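Local coordinates for protein phage related exonuclease (PDB 3K93) that probably degrades DNA as a metal-dependent phage-type exonuclease, at residues D117-Q129 / L179-V192. Numbering follows the deposited sequence.
Sequences DIGSHPFFTDEAQ and LVEQIPQIRRITTV
Thr190, on strand 189-195, the outermost in this chain of the four-stranded mixed sheet, meets the loop that leads into helix 125-135. Its OG1, set beside its own backbone N (chi1 -59°), lies 3.0 Å from Pro122 O and 3.2 Å from Phe123 O, which compete for its one proton, with a water as a further possible acceptor. That water ties the same hydroxyl to His121 NE2 and donates to Arg187 O, at 2.6 Å; threonine suits the place because its methyl CG2 meanwhile packs 3.6 Å from Ala128 CB. Alanine's small side chain lets the helix settle close on the strand, where Val192 CG2 also touches Ala128 CB. His121 CG is anti to its backbone N (chi1 180°), which turns the CD2 edge of the imidazole onto one face of the Phe123 ring, 3.5 Å above its plane; its ND1 bonds to Ser115. Toward helix 173-181 the contact is apolar: Phe123 CZ lies 3.9 Å from Ile183 CD1, and Ile118 crosses Leu179 at about a right angle, its CD1 3.7 Å from Leu179 CB. Arg188 turns back on its own segment, gripping Ile183 O side-on with NE and NH2 and fixing the turn before the strand, while NH1 reaches Leu159 O. Phe50 of the second subunit packs on Leu179 and Ile183. Such a sheet-and-helix core is consistent with the PD-(D/E)XK nuclease fold of phage exonucleases.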
ATOM      1  N   ASP A 117      -5.087  19.463   1.379  1.00 11.18           N
ATOM      2  CA  ASP A 117      -3.917  20.276   1.624  1.00 11.52           C
ATOM      3  C   ASP A 117      -3.154  20.582   0.339  1.00 10.82           C
ATOM      4  O   ASP A 117      -3.528  20.116  -0.738  1.00  9.93           O
ATOM      5  CB  ASP A 117      -3.033  19.663   2.773  1.00 12.44           C
ATOM      6  CG  ASP A 117      -2.271  18.435   2.387  1.00 15.06           C
ATOM      7  OD1 ASP A 117      -2.275  18.023   1.191  1.00 18.03           O
ATOM      8  OD2 ASP A 117      -1.595  17.901   3.320  1.00 16.57           O
ATOM      9  N   ILE A 118      -2.128  21.413   0.468  1.00 10.34           N
ATOM     10  CA  ILE A 118      -1.314  21.857  -0.667  1.00 10.00           C
ATOM     11  C   ILE A 118      -0.752  20.641  -1.407  1.00 10.05           C
ATOM     12  O   ILE A 118      -0.743  20.599  -2.621  1.00 10.12           O
ATOM     13  CB  ILE A 118      -0.174  22.824  -0.204  1.00 10.24           C
ATOM     14  CG1 ILE A 118      -0.785  24.155   0.291  1.00  8.25           C
ATOM     15  CG2 ILE A 118       0.892  23.040  -1.321  1.00  8.14           C
ATOM     16  CD1 ILE A 118       0.131  24.992   1.208  1.00  5.95           C
ATOM     17  N   GLY A 119      -0.320  19.644  -0.658  1.00 10.49           N
ATOM     18  CA  GLY A 119       0.205  18.434  -1.255  1.00 11.19           C
ATOM     19  C   GLY A 119      -0.747  17.674  -2.156  1.00 11.50           C
ATOM     20  O   GLY A 119      -0.329  17.184  -3.218  1.00 11.37           O
ATOM     21  N   SER A 120      -2.004  17.574  -1.745  1.00 11.51           N
ATOM     22  CA  SER A 120      -2.983  16.763  -2.454  1.00 12.37           C
ATOM     23  C   SER A 120      -3.712  17.614  -3.514  1.00 11.63           C
ATOM     24  O   SER A 120      -4.276  17.090  -4.468  1.00 12.16           O
ATOM     25  CB  SER A 120      -4.018  16.144  -1.443  1.00 12.92           C
ATOM     26  OG  SER A 120      -4.885  17.162  -0.848  1.00 13.79           O
ATOM     27  N   HIS A 121      -3.690  18.926  -3.347  1.00 11.40           N
ATOM     28  CA  HIS A 121      -4.360  19.827  -4.282  1.00 11.68           C
ATOM     29  C   HIS A 121      -3.603  19.915  -5.620  1.00 11.91           C
ATOM     30  O   HIS A 121      -2.409  20.182  -5.618  1.00 12.23           O
ATOM     31  CB  HIS A 121      -4.465  21.231  -3.692  1.00 11.20           C
ATOM     32  CG  HIS A 121      -5.131  22.198  -4.602  1.00 11.13           C
ATOM     33  ND1 HIS A 121      -6.481  22.169  -4.842  1.00 10.70           N
ATOM     34  CD2 HIS A 121      -4.631  23.195  -5.369  1.00 10.17           C
ATOM     35  CE1 HIS A 121      -6.793  23.131  -5.691  1.00  8.10           C
ATOM     36  NE2 HIS A 121      -5.687  23.750  -6.050  1.00  9.08           N
ATOM     37  N   PRO A 122      -4.296  19.719  -6.742  1.00 12.03           N
ATOM     38  CA  PRO A 122      -3.648  19.802  -8.050  1.00 12.88           C
ATOM     39  C   PRO A 122      -3.576  21.235  -8.619  1.00 13.14           C
ATOM     40  O   PRO A 122      -4.455  21.684  -9.369  1.00 13.17           O
ATOM     41  CB  PRO A 122      -4.512  18.913  -8.926  1.00 13.42           C
ATOM     42  CG  PRO A 122      -5.884  18.978  -8.307  1.00 13.59           C
ATOM     43  CD  PRO A 122      -5.692  19.250  -6.843  1.00 13.02           C
ATOM     44  N   PHE A 123      -2.533  21.944  -8.209  1.00 12.36           N
ATOM     45  CA  PHE A 123      -2.251  23.242  -8.707  1.00 12.02           C
ATOM     46  C   PHE A 123      -1.966  23.209 -10.195  1.00 12.47           C
ATOM     47  O   PHE A 123      -2.316  24.157 -10.893  1.00 14.23           O
ATOM     48  CB  PHE A 123      -1.019  23.845  -8.013  1.00 11.66           C
ATOM     49  CG  PHE A 123      -1.271  24.288  -6.591  1.00 10.84           C
ATOM     50  CD1 PHE A 123      -1.728  25.569  -6.326  1.00 10.40           C
ATOM     51  CD2 PHE A 123      -1.014  23.440  -5.528  1.00  9.99           C
ATOM     52  CE1 PHE A 123      -1.956  25.998  -5.024  1.00 10.21           C
ATOM     53  CE2 PHE A 123      -1.246  23.858  -4.240  1.00 12.18           C
ATOM     54  CZ  PHE A 123      -1.724  25.161  -3.996  1.00 11.24           C
ATOM     55  N   PHE A 124      -1.286  22.158 -10.677  1.00 11.16           N
ATOM     56  CA  PHE A 124      -0.703  22.177 -12.023  1.00  9.88           C
ATOM     57  C   PHE A 124      -1.654  21.524 -12.985  1.00  9.38           C
ATOM     58  O   PHE A 124      -2.322  20.604 -12.614  1.00  8.13           O
ATOM     59  CB  PHE A 124       0.669  21.524 -11.971  1.00  8.91           C
ATOM     60  CG  PHE A 124       1.567  22.177 -10.954  1.00  9.42           C
ATOM     61  CD1 PHE A 124       1.946  23.500 -11.113  1.00  7.26           C
ATOM     62  CD2 PHE A 124       1.985  21.501  -9.818  1.00  7.52           C
ATOM     63  CE1 PHE A 124       2.742  24.125 -10.155  1.00  7.92           C
ATOM     64  CE2 PHE A 124       2.777  22.109  -8.880  1.00  7.77           C
ATOM     65  CZ  PHE A 124       3.143  23.438  -9.039  1.00  8.03           C
ATOM     66  N   THR A 125      -1.722  22.003 -14.223  1.00  9.44           N
ATOM     67  CA  THR A 125      -2.761  21.492 -15.124  0.50  9.56           C
ATOM     68  C   THR A 125      -2.621  19.997 -15.425  1.00  9.33           C
ATOM     69  O   THR A 125      -3.653  19.291 -15.415  1.00  8.85           O
ATOM     70  CB  THR A 125      -2.880  22.282 -16.422  0.50  9.87           C
ATOM     71  OG1 THR A 125      -1.599  22.362 -17.054  0.50 10.89           O
ATOM     72  CG2 THR A 125      -3.413  23.671 -16.129  0.50  9.66           C
ATOM     73  N   ASP A 126      -1.393  19.503 -15.662  1.00  8.63           N
ATOM     74  CA  ASP A 126      -1.184  18.050 -15.880  1.00  9.13           C
ATOM     75  C   ASP A 126      -1.592  17.260 -14.629  1.00  8.71           C
ATOM     76  O   ASP A 126      -2.284  16.252 -14.730  1.00  9.84           O
ATOM     77  CB  ASP A 126       0.229  17.680 -16.401  1.00  8.77           C
ATOM     78  CG  ASP A 126       1.378  18.051 -15.436  1.00 10.32           C
ATOM     79  OD1 ASP A 126       1.194  18.885 -14.526  1.00 12.32           O
ATOM     80  OD2 ASP A 126       2.506  17.521 -15.620  1.00  9.70           O
ATOM     81  N   GLU A 127      -1.252  17.790 -13.478  1.00  8.64           N
ATOM     82  CA  GLU A 127      -1.581  17.195 -12.206  1.00  9.05           C
ATOM     83  C   GLU A 127      -3.082  17.067 -11.988  1.00  9.64           C
ATOM     84  O   GLU A 127      -3.553  16.032 -11.504  1.00  9.51           O
ATOM     85  CB  GLU A 127      -0.958  18.025 -11.071  1.00  9.47           C
ATOM     86  CG  GLU A 127      -1.024  17.365  -9.688  1.00 10.17           C
ATOM     87  CD  GLU A 127      -0.533  18.289  -8.566  1.00 14.06           C
ATOM     88  OE1 GLU A 127      -0.297  19.541  -8.809  1.00 13.47           O
ATOM     89  OE2 GLU A 127      -0.420  17.760  -7.439  1.00 11.46           O
ATOM     90  N   ALA A 128      -3.825  18.113 -12.341  1.00  9.58           N
ATOM     91  CA  ALA A 128      -5.286  18.130 -12.223  1.00  9.97           C
ATOM     92  C   ALA A 128      -5.923  17.123 -13.151  1.00 10.38           C
ATOM     93  O   ALA A 128      -6.814  16.385 -12.746  1.00 10.57           O
ATOM     94  CB  ALA A 128      -5.825  19.526 -12.478  1.00  8.31           C
ATOM     95  N   GLN A 129      -5.477  17.092 -14.401  1.00 11.69           N
ATOM     96  CA  GLN A 129      -5.959  16.118 -15.380  1.00 12.46           C
ATOM     97  C   GLN A 129      -5.763  14.687 -14.917  1.00 12.28           C
ATOM     98  O   GLN A 129      -6.667  13.867 -15.026  1.00 12.50           O
ATOM     99  CB  GLN A 129      -5.253  16.323 -16.725  1.00 12.70           C
ATOM    100  CG  GLN A 129      -5.907  17.424 -17.532  1.00 18.21           C
ATOM    101  CD  GLN A 129      -4.966  18.103 -18.530  1.00 24.83           C
ATOM    102  OE1 GLN A 129      -3.793  17.761 -18.637  1.00 31.22           O
ATOM    103  NE2 GLN A 129      -5.486  19.082 -19.253  1.00 28.20           N
ATOM    104  N   LEU A 179      -0.203  28.389   5.648  1.00 13.42           N
ATOM    105  CA  LEU A 179       0.397  28.344   4.317  1.00 13.19           C
ATOM    106  C   LEU A 179      -0.621  28.517   3.198  1.00 12.60           C
ATOM    107  O   LEU A 179      -0.271  29.021   2.158  1.00 12.19           O
ATOM    108  CB  LEU A 179       1.121  27.023   4.095  1.00 13.33           C
ATOM    109  CG  LEU A 179       2.386  26.757   4.892  1.00 14.41           C
ATOM    110  CD1 LEU A 179       2.925  25.372   4.437  1.00 13.27           C
ATOM    111  CD2 LEU A 179       3.425  27.919   4.740  1.00 13.46           C
ATOM    112  N   VAL A 180      -1.872  28.097   3.418  1.00 12.54           N
ATOM    113  CA  VAL A 180      -2.898  28.167   2.397  1.00 11.89           C
ATOM    114  C   VAL A 180      -3.420  29.615   2.233  1.00 11.94           C
ATOM    115  O   VAL A 180      -3.610  30.106   1.124  1.00  9.74           O
ATOM    116  CB  VAL A 180      -4.064  27.213   2.703  1.00 12.87           C
ATOM    117  CG1 VAL A 180      -5.201  27.362   1.653  1.00 10.89           C
ATOM    118  CG2 VAL A 180      -3.565  25.734   2.815  1.00 11.62           C
ATOM    119  N   GLU A 181      -3.606  30.282   3.352  1.00 12.40           N
ATOM    120  CA  GLU A 181      -4.046  31.669   3.385  1.00 13.29           C
ATOM    121  C   GLU A 181      -3.043  32.652   2.773  1.00 13.81           C
ATOM    122  O   GLU A 181      -3.427  33.740   2.415  1.00 14.55           O
ATOM    123  CB  GLU A 181      -4.318  32.086   4.821  1.00 12.98           C
ATOM    124  CG  GLU A 181      -5.574  31.489   5.348  1.00 15.71           C
ATOM    125  CD  GLU A 181      -5.866  31.862   6.801  1.00 19.44           C
ATOM    126  OE1 GLU A 181      -4.975  32.419   7.476  1.00 20.84           O
ATOM    127  OE2 GLU A 181      -6.993  31.559   7.261  1.00 25.20           O
ATOM    128  N   GLN A 182      -1.778  32.272   2.673  1.00 13.65           N
ATOM    129  CA  GLN A 182      -0.796  33.066   1.956  1.00 14.63           C
ATOM    130  C   GLN A 182      -0.912  33.013   0.457  1.00 12.54           C
ATOM    131  O   GLN A 182      -0.299  33.808  -0.191  1.00 12.83           O
ATOM    132  CB  GLN A 182       0.589  32.561   2.271  1.00 15.47           C
ATOM    133  CG  GLN A 182       0.971  32.836   3.675  1.00 22.04           C
ATOM    134  CD  GLN A 182       2.418  33.062   3.747  1.00 27.13           C
ATOM    135  OE1 GLN A 182       2.864  34.198   3.864  1.00 28.89           O
ATOM    136  NE2 GLN A 182       3.190  31.986   3.535  1.00 30.61           N
ATOM    137  N   ILE A 183      -1.646  32.056  -0.096  1.00 11.56           N
ATOM    138  CA  ILE A 183      -1.663  31.865  -1.533  1.00 10.53           C
ATOM    139  C   ILE A 183      -2.889  32.595  -2.028  1.00 11.32           C
ATOM    140  O   ILE A 183      -3.961  32.373  -1.519  1.00 10.89           O
ATOM    141  CB  ILE A 183      -1.777  30.372  -1.920  1.00 10.24           C
ATOM    142  CG1 ILE A 183      -0.685  29.527  -1.255  1.00  9.15           C
ATOM    143  CG2 ILE A 183      -1.755  30.181  -3.421  1.00  8.69           C
ATOM    144  CD1 ILE A 183      -0.915  27.981  -1.485  1.00  7.02           C
ATOM    145  N   PRO A 184      -2.742  33.491  -3.011  1.00 11.79           N
ATOM    146  CA  PRO A 184      -3.923  34.103  -3.603  1.00 12.33           C
ATOM    147  C   PRO A 184      -5.014  33.085  -4.005  1.00 12.81           C
ATOM    148  O   PRO A 184      -4.724  32.017  -4.596  1.00 13.01           O
ATOM    149  CB  PRO A 184      -3.369  34.782  -4.842  1.00 12.15           C
ATOM    150  CG  PRO A 184      -2.000  35.119  -4.494  1.00 12.37           C
ATOM    151  CD  PRO A 184      -1.511  33.967  -3.647  1.00 12.46           C
ATOM    152  N   GLN A 185      -6.250  33.407  -3.665  1.00 13.20           N
ATOM    153  CA  GLN A 185      -7.347  32.536  -3.950  1.00 14.12           C
ATOM    154  C   GLN A 185      -7.458  32.169  -5.423  1.00 14.21           C
ATOM    155  O   GLN A 185      -7.770  31.022  -5.730  1.00 14.39           O
ATOM    156  CB  GLN A 185      -8.663  33.113  -3.475  1.00 15.08           C
ATOM    157  CG  GLN A 185      -9.755  32.057  -3.326  1.00 18.02           C
ATOM    158  CD  GLN A 185     -11.050  32.660  -2.893  1.00 22.59           C
ATOM    159  OE1 GLN A 185     -11.627  33.483  -3.625  1.00 24.85           O
ATOM    160  NE2 GLN A 185     -11.524  32.281  -1.688  1.00 23.80           N
ATOM    161  N   ILE A 186      -7.166  33.091  -6.331  1.00 14.36           N
ATOM    162  CA  ILE A 186      -7.207  32.754  -7.749  1.00 14.84           C
ATOM    163  C   ILE A 186      -6.198  31.675  -8.141  1.00 14.86           C
ATOM    164  O   ILE A 186      -6.447  30.991  -9.104  1.00 15.28           O
ATOM    165  CB  ILE A 186      -7.159  33.975  -8.754  1.00 15.65           C
ATOM    166  CG1 ILE A 186      -6.009  34.917  -8.471  1.00 17.48           C
ATOM    167  CG2 ILE A 186      -8.512  34.796  -8.762  1.00 15.23           C
ATOM    168  CD1 ILE A 186      -4.691  34.281  -8.459  1.00 20.03           C
ATOM    169  N   ARG A 187      -5.113  31.474  -7.378  1.00 13.97           N
ATOM    170  CA  ARG A 187      -4.191  30.352  -7.645  1.00 14.41           C
ATOM    171  C   ARG A 187      -4.599  29.025  -6.999  1.00 14.21           C
ATOM    172  O   ARG A 187      -3.937  27.986  -7.221  1.00 13.93           O
ATOM    173  CB  ARG A 187      -2.776  30.702  -7.206  1.00 15.04           C
ATOM    174  CG  ARG A 187      -2.106  31.732  -8.151  1.00 16.83           C
ATOM    175  CD  ARG A 187      -0.914  32.332  -7.520  1.00 19.73           C
ATOM    176  NE  ARG A 187      -0.310  33.363  -8.365  1.00 22.69           N
ATOM    177  CZ  ARG A 187       0.827  33.996  -8.079  1.00 23.26           C
ATOM    178  NH1 ARG A 187       1.495  33.720  -6.965  1.00 23.74           N
ATOM    179  NH2 ARG A 187       1.302  34.911  -8.910  1.00 24.55           N
ATOM    180  N   ARG A 188      -5.675  29.047  -6.219  1.00 12.94           N
ATOM    181  CA  ARG A 188      -6.113  27.856  -5.493  1.00 13.22           C
ATOM    182  C   ARG A 188      -7.344  27.198  -6.105  1.00 13.03           C
ATOM    183  O   ARG A 188      -7.975  26.382  -5.462  1.00 13.73           O
ATOM    184  CB  ARG A 188      -6.339  28.190  -4.013  1.00 12.83           C
ATOM    185  CG  ARG A 188      -5.025  28.357  -3.292  1.00 12.76           C
ATOM    186  CD  ARG A 188      -5.196  28.566  -1.793  1.00 15.23           C
ATOM    187  NE  ARG A 188      -5.579  29.935  -1.455  1.00 16.13           N
ATOM    188  CZ  ARG A 188      -6.741  30.317  -0.930  1.00 21.27           C
ATOM    189  NH1 ARG A 188      -7.714  29.456  -0.658  1.00 23.34           N
ATOM    190  NH2 ARG A 188      -6.950  31.602  -0.670  1.00 21.23           N
ATOM    191  N   ILE A 189      -7.692  27.576  -7.340  1.00 12.45           N
ATOM    192  CA  ILE A 189      -8.726  26.877  -8.104  1.00 12.53           C
ATOM    193  C   ILE A 189      -8.068  26.418  -9.391  1.00 12.59           C
ATOM    194  O   ILE A 189      -7.450  27.217 -10.067  1.00 12.91           O
ATOM    195  CB  ILE A 189     -10.027  27.747  -8.340  1.00 11.63           C
ATOM    196  CG1 ILE A 189     -11.028  26.982  -9.217  1.00 12.88           C
ATOM    197  CG2 ILE A 189      -9.713  29.083  -8.930  1.00 11.75           C
ATOM    198  CD1 ILE A 189     -12.440  27.572  -9.223  1.00  9.83           C
ATOM    199  N   THR A 190      -8.174  25.133  -9.704  1.00 12.40           N
ATOM    200  CA  THR A 190      -7.745  24.599 -10.980  1.00 12.61           C
ATOM    201  C   THR A 190      -8.905  23.823 -11.537  1.00 13.02           C
ATOM    202  O   THR A 190      -9.448  22.943 -10.846  1.00 13.49           O
ATOM    203  CB  THR A 190      -6.519  23.675 -10.861  1.00 13.05           C
ATOM    204  OG1 THR A 190      -5.439  24.407 -10.284  1.00 15.63           O
ATOM    205  CG2 THR A 190      -6.055  23.151 -12.255  1.00 10.33           C
ATOM    206  N   THR A 191      -9.293  24.155 -12.780  1.00 13.47           N
ATOM    207  CA  THR A 191     -10.488  23.597 -13.421  1.00 13.79           C
ATOM    208  C   THR A 191     -10.102  22.630 -14.550  1.00 14.13           C
ATOM    209  O   THR A 191      -9.205  22.944 -15.313  1.00 14.60           O
ATOM    210  CB  THR A 191     -11.382  24.711 -14.003  1.00 14.40           C
ATOM    211  OG1 THR A 191     -11.885  25.521 -12.935  1.00 14.65           O
ATOM    212  CG2 THR A 191     -12.583  24.107 -14.744  1.00 12.11           C
ATOM    213  N   VAL A 192     -10.747  21.458 -14.622  1.00 13.56           N
ATOM    214  CA  VAL A 192     -10.544  20.507 -15.719  1.00 13.32           C
ATOM    215  C   VAL A 192     -11.877  20.376 -16.478  1.00 13.64           C
ATOM    216  O   VAL A 192     -12.903  20.162 -15.870  1.00 14.31           O
ATOM    217  CB  VAL A 192     -10.095  19.137 -15.209  1.00 13.64           C
ATOM    218  CG1 VAL A 192     -10.029  18.085 -16.371  1.00 12.21           C
ATOM    219  CG2 VAL A 192      -8.747  19.242 -14.488  1.00 13.56           C
TER
HETATM  220  O   HOH W   1      -5.113  25.719  -7.912  1.00 11.28           O